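PA14 domain-containing protein (PDB 6QDI) probably senses plant-biomass polysaccharides outside the cell through calcium-binding tandem PA14 domains of a membrane-bound RsgI-type anti-sigma factor. Local coordinates at residues I65-G70 against K83-V88; E43-R48 against Y110-G115; D27-V32 against N116-L121. One frame throughout, in Å; residues are numbered along the deposited sequence.

Interaction 1: I65-G70 against K83-V88; sequences ISRDNG and KWDNLV. With CA (calcium ion), chain D; EDO (1,2-ethanediol), chain C.
Arg67 reaches from the end of strand 59-68 to Asp85 in the loop 83-88, beside the PA14-domain calcium site that Asp68 and Asn69 help to build through a cis peptide bond. There Asn69 and Gly70 oppose Phe111 in a classic beta bulge. The charged interaction is a two-nitrogen grip on a single oxygen: NH1 of Arg67 lies 2.9 Å from OD1 of Asp85, on the syn side of the carboxylate, while NH2 of Arg67 meets the same OD1 at 3.1 Å from above the carboxylate plane. The two flat groups are not coplanar but turned 65° apart. CG of Arg67 sits between its backbone N and carbonyl carbon (chi1 64°), and the chain runs extended to NE, which carries the guanidinium over to the loop. Glu92 forms a second salt bridge, at NE.

Hydrogen bonds with backbone atoms fix both partners. NH2 of Arg67 donates to O of Asn69 at 2.9 Å, a nearly straight bond (160°) within its own segment, and OD1 of Asp85 takes a third donor, N of Leu87, on its anti side, closing an Asx turn. With three donors on one oxygen, the carboxylate is probably stabilised in its charged form. A weak bond joins ND2 of Asn69 to O of Leu87.

Packing is slighter: O of Lys83 lies over one guanidinium face, and CG2 of Val88 rests 3.6 Å from OD2 of Asp68.

Of the two segments, only 65-70 binds metal: calcium is held by OD1 of Asp68 at 2.3 Å and by OD1 of Asn69 at 2.5 Å, with Asn112, Thr114 and Asn116 supplying further ligands. A 1,2-ethanediol, probably from the crystallisation liquor, chelates the ion with both hydroxyls, and its O2 accepts a hydrogen bond from ND2 of Asn69 at 2.9 Å.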
loop_
_atom_site.group_PDB
_atom_site.type_symbol
_atom_site.label_atom_id
_atom_site.label_comp_id
_atom_site.label_asym_id
_atom_site.label_seq_id
_atom_site.Cartn_x
_atom_site.Cartn_y
_atom_site.Cartn_z
ATOM N N ILE A 65 -4.895 19.738 -9.988
ATOM C CA ILE A 65 -4.472 18.372 -10.073
ATOM C C ILE A 65 -5.064 17.700 -11.296
ATOM O O ILE A 65 -6.251 17.808 -11.562
ATOM C CB ILE A 65 -4.800 17.633 -8.778
ATOM C CG1 ILE A 65 -3.838 18.141 -7.671
ATOM C CG2 ILE A 65 -4.569 16.139 -8.934
ATOM C CD1 ILE A 65 -3.837 17.513 -6.315
ATOM N N SER A 66 -4.197 16.993 -12.023
ATOM C CA SER A 66 -4.577 15.983 -13.020
ATOM C C SER A 66 -4.257 14.638 -12.394
ATOM O O SER A 66 -3.143 14.472 -11.872
ATOM C CB SER A 66 -3.754 16.194 -14.302
ATOM O OG SER A 66 -3.863 17.513 -14.790
ATOM N N ARG A 67 -5.207 13.693 -12.422
ATOM C CA ARG A 67 -5.044 12.478 -11.636
ATOM C C ARG A 67 -5.652 11.268 -12.336
ATOM O O ARG A 67 -6.755 11.321 -12.897
ATOM C CB ARG A 67 -5.705 12.623 -10.262
ATOM C CG ARG A 67 -7.228 12.805 -10.322
ATOM C CD ARG A 67 -7.901 13.038 -9.011
ATOM N NE ARG A 67 -9.340 13.109 -9.152
ATOM C CZ ARG A 67 -10.174 12.091 -9.099
ATOM N NH1 ARG A 67 -11.475 12.321 -9.189
ATOM N NH2 ARG A 67 -9.725 10.845 -8.921
ATOM N N ASP A 68 -4.973 10.144 -12.134
ATOM C CA ASP A 68 -5.525 8.816 -12.453
ATOM C C ASP A 68 -4.793 7.918 -11.470
ATOM O O ASP A 68 -3.622 7.654 -11.708
ATOM C CB ASP A 68 -5.282 8.476 -13.902
ATOM C CG ASP A 68 -5.747 7.109 -14.258
ATOM O OD1 ASP A 68 -6.055 6.308 -13.335
ATOM O OD2 ASP A 68 -5.787 6.789 -15.493
ATOM N N ASN A 69 -5.358 7.495 -10.324
ATOM C CA ASN A 69 -6.735 7.661 -9.912
ATOM C C ASN A 69 -6.907 8.707 -8.802
ATOM O O ASN A 69 -6.992 9.897 -9.119
ATOM C CB ASN A 69 -7.325 6.294 -9.512
ATOM C CG ASN A 69 -7.467 5.392 -10.714
ATOM O OD1 ASN A 69 -6.619 4.525 -10.962
ATOM N ND2 ASN A 69 -8.473 5.680 -11.536
ATOM N N GLY A 70 -6.972 8.319 -7.546
ATOM C CA GLY A 70 -7.405 9.253 -6.508
ATOM C C GLY A 70 -6.309 10.165 -5.994
ATOM O O GLY A 70 -5.134 9.806 -5.981
ATOM N N LYS A 83 -10.443 14.106 -3.524
ATOM C CA LYS A 83 -10.886 13.385 -4.725
ATOM C C LYS A 83 -10.322 11.969 -4.737
ATOM O O LYS A 83 -9.665 11.537 -5.680
ATOM C CB LYS A 83 -10.530 14.173 -5.995
ATOM C CG LYS A 83 -11.268 15.516 -6.112
ATOM C CD LYS A 83 -12.750 15.332 -6.418
ATOM C CE LYS A 83 -13.422 16.670 -6.326
ATOM N NZ LYS A 83 -14.855 16.601 -6.544
ATOM N N TRP A 84 -10.630 11.238 -3.673
ATOM C CA TRP A 84 -10.072 9.899 -3.426
ATOM C C TRP A 84 -11.002 8.869 -4.037
ATOM O O TRP A 84 -11.722 8.166 -3.355
ATOM C CB TRP A 84 -9.884 9.696 -1.947
ATOM C CG TRP A 84 -9.006 8.560 -1.560
ATOM C CD1 TRP A 84 -9.393 7.397 -0.952
ATOM C CD2 TRP A 84 -7.584 8.486 -1.703
ATOM N NE1 TRP A 84 -8.294 6.622 -0.699
ATOM C CE2 TRP A 84 -7.169 7.255 -1.157
ATOM C CE3 TRP A 84 -6.616 9.344 -2.230
ATOM C CZ2 TRP A 84 -5.820 6.880 -1.082
ATOM C CZ3 TRP A 84 -5.289 8.972 -2.191
ATOM C CH2 TRP A 84 -4.886 7.737 -1.613
ATOM N N ASP A 85 -10.990 8.798 -5.362
ATOM C CA ASP A 85 -11.950 7.956 -6.074
ATOM C C ASP A 85 -11.327 7.419 -7.353
ATOM O O ASP A 85 -10.202 7.782 -7.721
ATOM C CB ASP A 85 -13.292 8.674 -6.283
ATOM C CG ASP A 85 -13.150 9.882 -7.163
ATOM O OD1 ASP A 85 -12.549 9.777 -8.255
ATOM O OD2 ASP A 85 -13.654 10.958 -6.755
ATOM N N ASN A 86 -12.085 6.512 -7.999
ATOM C CA ASN A 86 -11.577 5.809 -9.183
ATOM C C ASN A 86 -11.784 6.483 -10.480
ATOM O O ASN A 86 -11.444 5.914 -11.517
ATOM C CB ASN A 86 -12.159 4.407 -9.204
ATOM C CG ASN A 86 -11.572 3.577 -8.099
ATOM O OD1 ASN A 86 -10.412 3.291 -8.140
ATOM N ND2 ASN A 86 -12.331 3.278 -7.076
ATOM N N LEU A 87 -12.334 7.684 -10.478
ATOM C CA LEU A 87 -12.462 8.403 -11.694
ATOM C C LEU A 87 -11.036 8.839 -12.153
ATOM O O LEU A 87 -9.963 8.679 -11.451
ATOM C CB LEU A 87 -13.389 9.599 -11.497
ATOM C CG LEU A 87 -14.781 9.293 -10.957
ATOM C CD1 LEU A 87 -15.545 10.585 -10.708
ATOM C CD2 LEU A 87 -15.513 8.392 -11.953
ATOM N N VAL A 88 -11.047 9.447 -13.318
ATOM C CA VAL A 88 -9.905 10.202 -13.834
ATOM C C VAL A 88 -10.309 11.659 -13.793
ATOM O O VAL A 88 -11.368 12.040 -14.317
ATOM C CB VAL A 88 -9.551 9.746 -15.244
ATOM C CG1 VAL A 88 -8.484 10.641 -15.843
ATOM C CG2 VAL A 88 -9.088 8.274 -15.204
HETATM CA CA CA D . -5.619 4.033 -13.147
HETATM C C1 EDO C . -7.762 4.061 -15.691
HETATM O O1 EDO C . -6.335 4.187 -15.514
HETATM C C2 EDO C . -8.304 3.005 -14.707
HETATM O O2 EDO C . -8.006 3.500 -13.430
#

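Interaction 2: E43-R48 against Y110-G115; sequences ESYSVR and YFNNTG. With CA (calcium ion), chain G; CA (calcium ion), chain D.
Tyr45 lays one ring face against Asn112: CB of Asn112 stands 3.9 Å from the ring centroid and only 19° off the normal, a CH-pi contact. The amide plane of Asn112 is steeply inclined to the ring. Tyr45 gets there because its CG lies between backbone N and carbonyl carbon (chi1 56°), which swings the ring over the neighbouring strand. On the same face of the sheet, CE1 of Tyr45 and CG2 of Val47 both approach the edge of the Tyr110 ring. The other face carries Ser46 and Phe111, whose CB atoms are 3.8 Å apart.

The backbone sets this register. The strands run antiparallel, and Tyr45 with Asn112 and Val47 with Tyr110 are hydrogen-bonded pairs; N of Asn112 donates to O of Tyr45 at 2.9 Å. Beyond the strands the pairing passes to the turn, where N of Thr114 binds O of Glu43. The extended Glu43 side chain then lies alongside the turn, and its OE1 accepts from N of Gly115 at 2.8 Å, on the anti side of the carboxylate. Its other oxygen, OE2, makes a salt bridge to Lys190.

Farther out, each segment delivers ligands to a different calcium. ND2 of Asn112 donates almost straight (173°) to O of Gly115 at 3.0 Å; this bond fixes the rotation of the amide while its OD1 coordinates one ion, 2.4 Å away. O of Thr114 is 2.3 Å from the same ion, which Asp68, Asn69 and Asn116 also bind. Ser44 chelates the second calcium with O and OG, alongside three waters, Asp10 and Asp42. Two antiparallel strands of the N-terminal PA14 domain's beta-sheet thus carry, at one and the same end, ligands for two separate calcium sites.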
loop_
_atom_site.group_PDB
_atom_site.type_symbol
_atom_site.label_atom_id
_atom_site.label_comp_id
_atom_site.label_asym_id
_atom_site.label_seq_id
_atom_site.Cartn_x
_atom_site.Cartn_y
_atom_site.Cartn_z
ATOM N N GLU A 43 -0.015 -2.665 -11.180
ATOM C CA GLU A 43 -1.010 -1.617 -11.419
ATOM C C GLU A 43 -1.804 -1.195 -10.197
ATOM O O GLU A 43 -2.778 -0.467 -10.333
ATOM C CB GLU A 43 -1.932 -1.908 -12.611
ATOM C CG GLU A 43 -1.235 -2.436 -13.849
ATOM C CD GLU A 43 -2.162 -2.791 -14.964
ATOM O OE1 GLU A 43 -3.355 -2.380 -14.951
ATOM O OE2 GLU A 43 -1.701 -3.519 -15.891
ATOM N N SER A 44 -1.369 -1.622 -8.996
ATOM C CA SER A 44 -2.028 -1.204 -7.744
ATOM C C SER A 44 -0.995 -0.621 -6.793
ATOM O O SER A 44 -0.184 -1.362 -6.229
ATOM C CB SER A 44 -2.785 -2.334 -7.097
ATOM O OG SER A 44 -1.994 -3.456 -6.844
ATOM N N TYR A 45 -0.962 0.700 -6.621
ATOM C CA TYR A 45 0.070 1.317 -5.791
ATOM C C TYR A 45 -0.410 2.675 -5.351
ATOM O O TYR A 45 -1.441 3.173 -5.812
ATOM C CB TYR A 45 1.449 1.374 -6.529
ATOM C CG TYR A 45 1.405 2.086 -7.854
ATOM C CD1 TYR A 45 1.496 3.464 -7.912
ATOM C CD2 TYR A 45 1.264 1.389 -9.054
ATOM C CE1 TYR A 45 1.445 4.148 -9.146
ATOM C CE2 TYR A 45 1.211 2.057 -10.270
ATOM C CZ TYR A 45 1.290 3.428 -10.298
ATOM O OH TYR A 45 1.216 4.131 -11.485
ATOM N N SER A 46 0.322 3.267 -4.416
ATOM C CA SER A 46 -0.090 4.562 -3.892
ATOM C C SER A 46 1.145 5.283 -3.383
ATOM O O SER A 46 2.210 4.665 -3.182
ATOM C CB SER A 46 -1.186 4.399 -2.818
ATOM O OG SER A 46 -0.753 3.545 -1.750
ATOM N N VAL A 47 1.032 6.595 -3.221
ATOM C CA VAL A 47 2.144 7.452 -2.849
ATOM C C VAL A 47 1.655 8.533 -1.928
ATOM O O VAL A 47 0.551 9.093 -2.111
ATOM C CB VAL A 47 2.790 8.111 -4.108
ATOM C CG1 VAL A 47 4.100 8.767 -3.723
ATOM C CG2 VAL A 47 3.007 7.113 -5.230
ATOM N N ARG A 48 2.480 8.868 -0.924
ATOM C CA ARG A 48 2.271 10.062 -0.124
ATOM C C ARG A 48 3.495 10.958 -0.263
ATOM O O ARG A 48 4.624 10.529 -0.020
ATOM C CB ARG A 48 2.076 9.769 1.342
ATOM C CG ARG A 48 1.855 11.004 2.189
ATOM C CD ARG A 48 1.720 10.706 3.661
ATOM N NE ARG A 48 0.544 9.917 3.948
ATOM C CZ ARG A 48 0.537 8.673 4.414
ATOM N NH1 ARG A 48 1.632 7.981 4.564
ATOM N NH2 ARG A 48 -0.652 8.079 4.641
ATOM N N TYR A 110 -2.012 9.867 -3.135
ATOM C CA TYR A 110 -2.361 9.472 -4.496
ATOM C C TYR A 110 -2.494 7.950 -4.565
ATOM O O TYR A 110 -1.721 7.237 -3.901
ATOM C CB TYR A 110 -1.205 9.937 -5.432
ATOM C CG TYR A 110 -1.222 9.219 -6.758
ATOM C CD1 TYR A 110 -2.071 9.599 -7.783
ATOM C CD2 TYR A 110 -0.471 8.064 -6.939
ATOM C CE1 TYR A 110 -2.155 8.862 -8.951
ATOM C CE2 TYR A 110 -0.581 7.285 -8.078
ATOM C CZ TYR A 110 -1.440 7.685 -9.084
ATOM O OH TYR A 110 -1.531 6.914 -10.211
ATOM N N PHE A 111 -3.385 7.450 -5.427
ATOM C CA PHE A 111 -3.379 6.033 -5.751
ATOM C C PHE A 111 -3.656 5.742 -7.191
ATOM O O PHE A 111 -4.408 6.472 -7.855
ATOM C CB PHE A 111 -4.317 5.200 -4.831
ATOM C CG PHE A 111 -5.805 5.337 -5.099
ATOM C CD1 PHE A 111 -6.449 4.504 -6.010
ATOM C CD2 PHE A 111 -6.574 6.261 -4.419
ATOM C CE1 PHE A 111 -7.805 4.590 -6.229
ATOM C CE2 PHE A 111 -7.944 6.333 -4.626
ATOM C CZ PHE A 111 -8.573 5.519 -5.527
ATOM N N ASN A 112 -3.125 4.610 -7.653
ATOM C CA ASN A 112 -3.499 3.980 -8.915
ATOM C C ASN A 112 -4.188 2.676 -8.613
ATOM O O ASN A 112 -3.631 1.830 -7.911
ATOM C CB ASN A 112 -2.323 3.753 -9.836
ATOM C CG ASN A 112 -2.778 3.357 -11.225
ATOM O OD1 ASN A 112 -3.907 3.657 -11.583
ATOM N ND2 ASN A 112 -1.926 2.697 -12.021
ATOM N N ASN A 113 -5.390 2.483 -9.171
ATOM C CA ASN A 113 -6.158 1.251 -9.025
ATOM C C ASN A 113 -6.450 0.694 -10.430
ATOM O O ASN A 113 -7.574 0.818 -10.919
ATOM C CB ASN A 113 -7.436 1.522 -8.265
ATOM C CG ASN A 113 -8.251 0.273 -8.001
ATOM O OD1 ASN A 113 -7.834 -0.840 -8.195
ATOM N ND2 ASN A 113 -9.425 0.483 -7.515
ATOM N N THR A 114 -5.416 0.085 -11.012
ATOM C CA THR A 114 -5.358 -0.505 -12.371
ATOM C C THR A 114 -5.199 0.545 -13.459
ATOM O O THR A 114 -5.541 1.731 -13.305
ATOM C CB THR A 114 -6.529 -1.437 -12.734
ATOM O OG1 THR A 114 -7.719 -0.709 -13.065
ATOM C CG2 THR A 114 -6.788 -2.442 -11.634
ATOM N N GLY A 115 -4.680 0.090 -14.585
ATOM C CA GLY A 115 -4.544 0.926 -15.760
ATOM C C GLY A 115 -3.478 1.980 -15.601
ATOM O O GLY A 115 -2.541 1.861 -14.809
HETATM CA CA CA G . 0.330 -3.617 -5.856
HETATM CA CA CA D . -5.619 4.033 -13.147
HETATM O O HOH W 1 1.616 -5.399 -4.700
HETATM O O HOH W 2 -1.257 -4.383 -4.139
HETATM O O HOH W 3 2.512 -2.798 -6.325
#

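Interaction 3: D27-V32 against N116-L121; sequences DFFWGV and NGFVKL. With CA (calcium ion), chain D.
Trp30 and Val119 lie side by side on one face of the strand pair, with CZ3 of Trp30 4.1 Å from CG1 of Val119. This is the compact side, where Val119 is buried and CB of Phe28 lies over one face of the indole, toward its rim. Backbone bonds hold the register: N of Phe28 and O of Val119 meet at 2.9 Å, N of Trp30 and O of Gly117 at 2.8 Å, and the strand axes run antiparallel at 171°.

The opposite face is looser and more exposed. The rings of Phe29 and Phe118 are almost parallel, at 6°, but slid so far apart that they barely overlap, with centroids separated by 5.9 Å. Phe29 has its CG anti to the backbone N (chi1 -177°), directing the ring across the partner strand. Farther along, the Asp27 and Lys120 side chains run in the same direction without a direct charge contact; one water bridges OD1 of Asp27, at 2.9 Å, to NZ of Lys120.

At the start of its segment, Asn116 gives its backbone O to the calcium shared with Asp68, Asn69, Asn112 and Thr114. Strand 117-125 pairs on one side with strand 27-31 and on the other with strand 59-68, in one antiparallel sheet.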
loop_
_atom_site.group_PDB
_atom_site.type_symbol
_atom_site.label_atom_id
_atom_site.label_comp_id
_atom_site.label_asym_id
_atom_site.label_seq_id
_atom_site.Cartn_x
_atom_site.Cartn_y
_atom_site.Cartn_z
ATOM N N ASP A 27 4.992 15.516 -10.790
ATOM C CA ASP A 27 4.732 15.557 -12.216
ATOM C C ASP A 27 5.095 14.205 -12.767
ATOM O O ASP A 27 6.247 13.990 -13.143
ATOM C CB ASP A 27 5.564 16.679 -12.846
ATOM C CG ASP A 27 5.350 16.838 -14.327
ATOM O OD1 ASP A 27 4.361 16.308 -14.889
ATOM O OD2 ASP A 27 6.198 17.539 -14.878
ATOM N N PHE A 28 4.149 13.275 -12.711
ATOM C CA PHE A 28 4.423 11.877 -13.014
ATOM C C PHE A 28 3.426 11.308 -13.984
ATOM O O PHE A 28 2.222 11.546 -13.874
ATOM C CB PHE A 28 4.401 11.027 -11.741
ATOM C CG PHE A 28 5.581 11.275 -10.877
ATOM C CD1 PHE A 28 6.787 10.730 -11.205
ATOM C CD2 PHE A 28 5.509 12.060 -9.741
ATOM C CE1 PHE A 28 7.914 10.950 -10.437
ATOM C CE2 PHE A 28 6.644 12.292 -8.955
ATOM C CZ PHE A 28 7.838 11.749 -9.317
ATOM N N PHE A 29 3.944 10.539 -14.920
ATOM C CA PHE A 29 3.129 9.790 -15.815
ATOM C C PHE A 29 3.748 8.405 -15.905
ATOM O O PHE A 29 4.873 8.279 -16.457
ATOM C CB PHE A 29 3.052 10.453 -17.196
ATOM C CG PHE A 29 2.160 9.742 -18.144
ATOM C CD1 PHE A 29 2.575 8.537 -18.795
ATOM C CD2 PHE A 29 0.908 10.222 -18.455
ATOM C CE1 PHE A 29 1.761 7.870 -19.668
ATOM C CE2 PHE A 29 0.127 9.563 -19.357
ATOM C CZ PHE A 29 0.547 8.385 -19.937
ATOM N N TRP A 30 3.088 7.397 -15.338
ATOM C CA TRP A 30 3.679 6.070 -15.184
ATOM C C TRP A 30 3.163 5.052 -16.190
ATOM O O TRP A 30 3.685 3.935 -16.258
ATOM C CB TRP A 30 3.481 5.587 -13.746
ATOM C CG TRP A 30 4.280 6.334 -12.764
ATOM C CD1 TRP A 30 5.646 6.481 -12.738
ATOM C CD2 TRP A 30 3.804 7.031 -11.612
ATOM N NE1 TRP A 30 6.036 7.223 -11.667
ATOM C CE2 TRP A 30 4.923 7.552 -10.940
ATOM C CE3 TRP A 30 2.535 7.268 -11.088
ATOM C CZ2 TRP A 30 4.814 8.282 -9.753
ATOM C CZ3 TRP A 30 2.437 8.010 -9.900
ATOM C CH2 TRP A 30 3.556 8.496 -9.270
ATOM N N GLY A 31 2.117 5.405 -16.968
ATOM C CA GLY A 31 1.572 4.432 -17.885
ATOM C C GLY A 31 1.005 3.303 -17.071
ATOM O O GLY A 31 0.463 3.503 -15.989
ATOM N N VAL A 32 1.199 2.095 -17.576
ATOM C CA VAL A 32 0.751 0.905 -16.846
ATOM C C VAL A 32 1.882 0.266 -16.073
ATOM O O VAL A 32 1.705 -0.846 -15.552
ATOM C CB VAL A 32 0.037 -0.146 -17.734
ATOM C CG1 VAL A 32 -1.262 0.451 -18.250
ATOM C CG2 VAL A 32 0.905 -0.623 -18.871
ATOM N N ASN A 116 -3.618 3.019 -16.403
ATOM C CA ASN A 116 -2.704 4.134 -16.386
ATOM C C ASN A 116 -2.660 4.743 -14.978
ATOM O O ASN A 116 -3.661 4.761 -14.256
ATOM C CB ASN A 116 -3.189 5.210 -17.370
ATOM C CG ASN A 116 -2.074 6.145 -17.865
ATOM O OD1 ASN A 116 -0.921 6.105 -17.415
ATOM N ND2 ASN A 116 -2.450 7.023 -18.793
ATOM N N GLY A 117 -1.507 5.307 -14.639
ATOM C CA GLY A 117 -1.315 6.074 -13.428
ATOM C C GLY A 117 -0.595 7.368 -13.763
ATOM O O GLY A 117 0.425 7.337 -14.420
ATOM N N PHE A 118 -1.153 8.497 -13.303
ATOM C CA PHE A 118 -0.504 9.781 -13.469
ATOM C C PHE A 118 -0.987 10.737 -12.379
ATOM O O PHE A 118 -2.110 10.612 -11.890
ATOM C CB PHE A 118 -0.678 10.362 -14.881
ATOM C CG PHE A 118 -2.090 10.482 -15.378
ATOM C CD1 PHE A 118 -2.918 11.513 -14.944
ATOM C CD2 PHE A 118 -2.546 9.638 -16.377
ATOM C CE1 PHE A 118 -4.208 11.660 -15.455
ATOM C CE2 PHE A 118 -3.822 9.804 -16.915
ATOM C CZ PHE A 118 -4.647 10.790 -16.449
ATOM N N VAL A 119 -0.153 11.729 -12.074
ATOM C CA VAL A 119 -0.513 12.763 -11.139
ATOM C C VAL A 119 0.399 13.960 -11.394
ATOM O O VAL A 119 1.633 13.829 -11.469
ATOM C CB VAL A 119 -0.476 12.279 -9.685
ATOM C CG1 VAL A 119 0.856 11.730 -9.233
ATOM C CG2 VAL A 119 -0.938 13.371 -8.739
ATOM N N LYS A 120 -0.203 15.123 -11.525
ATOM C CA LYS A 120 0.523 16.358 -11.805
ATOM C C LYS A 120 -0.058 17.484 -10.979
ATOM O O LYS A 120 -1.275 17.707 -11.034
ATOM C CB LYS A 120 0.368 16.712 -13.310
ATOM C CG LYS A 120 1.127 17.890 -13.836
ATOM C CD LYS A 120 1.019 17.966 -15.371
ATOM C CE LYS A 120 1.276 19.319 -16.002
ATOM N NZ LYS A 120 1.475 19.124 -17.451
ATOM N N LEU A 121 0.805 18.193 -10.244
ATOM C CA LEU A 121 0.404 19.340 -9.389
ATOM C C LEU A 121 0.919 20.653 -9.970
ATOM O O LEU A 121 2.145 20.854 -10.083
ATOM C CB LEU A 121 0.971 19.164 -7.973
ATOM C CG LEU A 121 0.624 20.282 -7.004
ATOM C CD1 LEU A 121 -0.852 20.310 -6.681
ATOM C CD2 LEU A 121 1.500 20.139 -5.773
HETATM CA CA CA D . -5.619 4.033 -13.147
HETATM O O HOH W 4 3.477 17.153 -17.515
#

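The three contacts cluster in the N-terminal PA14 domain, their centres 10 to 11 Å apart, and all reach one calcium ion. Along the chain they are nested: 65-70/83-88 falls within the loop closed by 43-48/110-115, itself within that closed by 27-32/116-121. Interactions 1 and 3 share a sheet, in which strands 59-68 and 117-125 are neighbours; N of Asp68 lies 2.9 Å from O of Phe118. Interaction 2 belongs to another sheet, and OH of Tyr110, 2.7 Å from O of Asp68, probably hydrogen-bonds across to the first. The calcium thus joins ends of both sheets and loops distant in sequence.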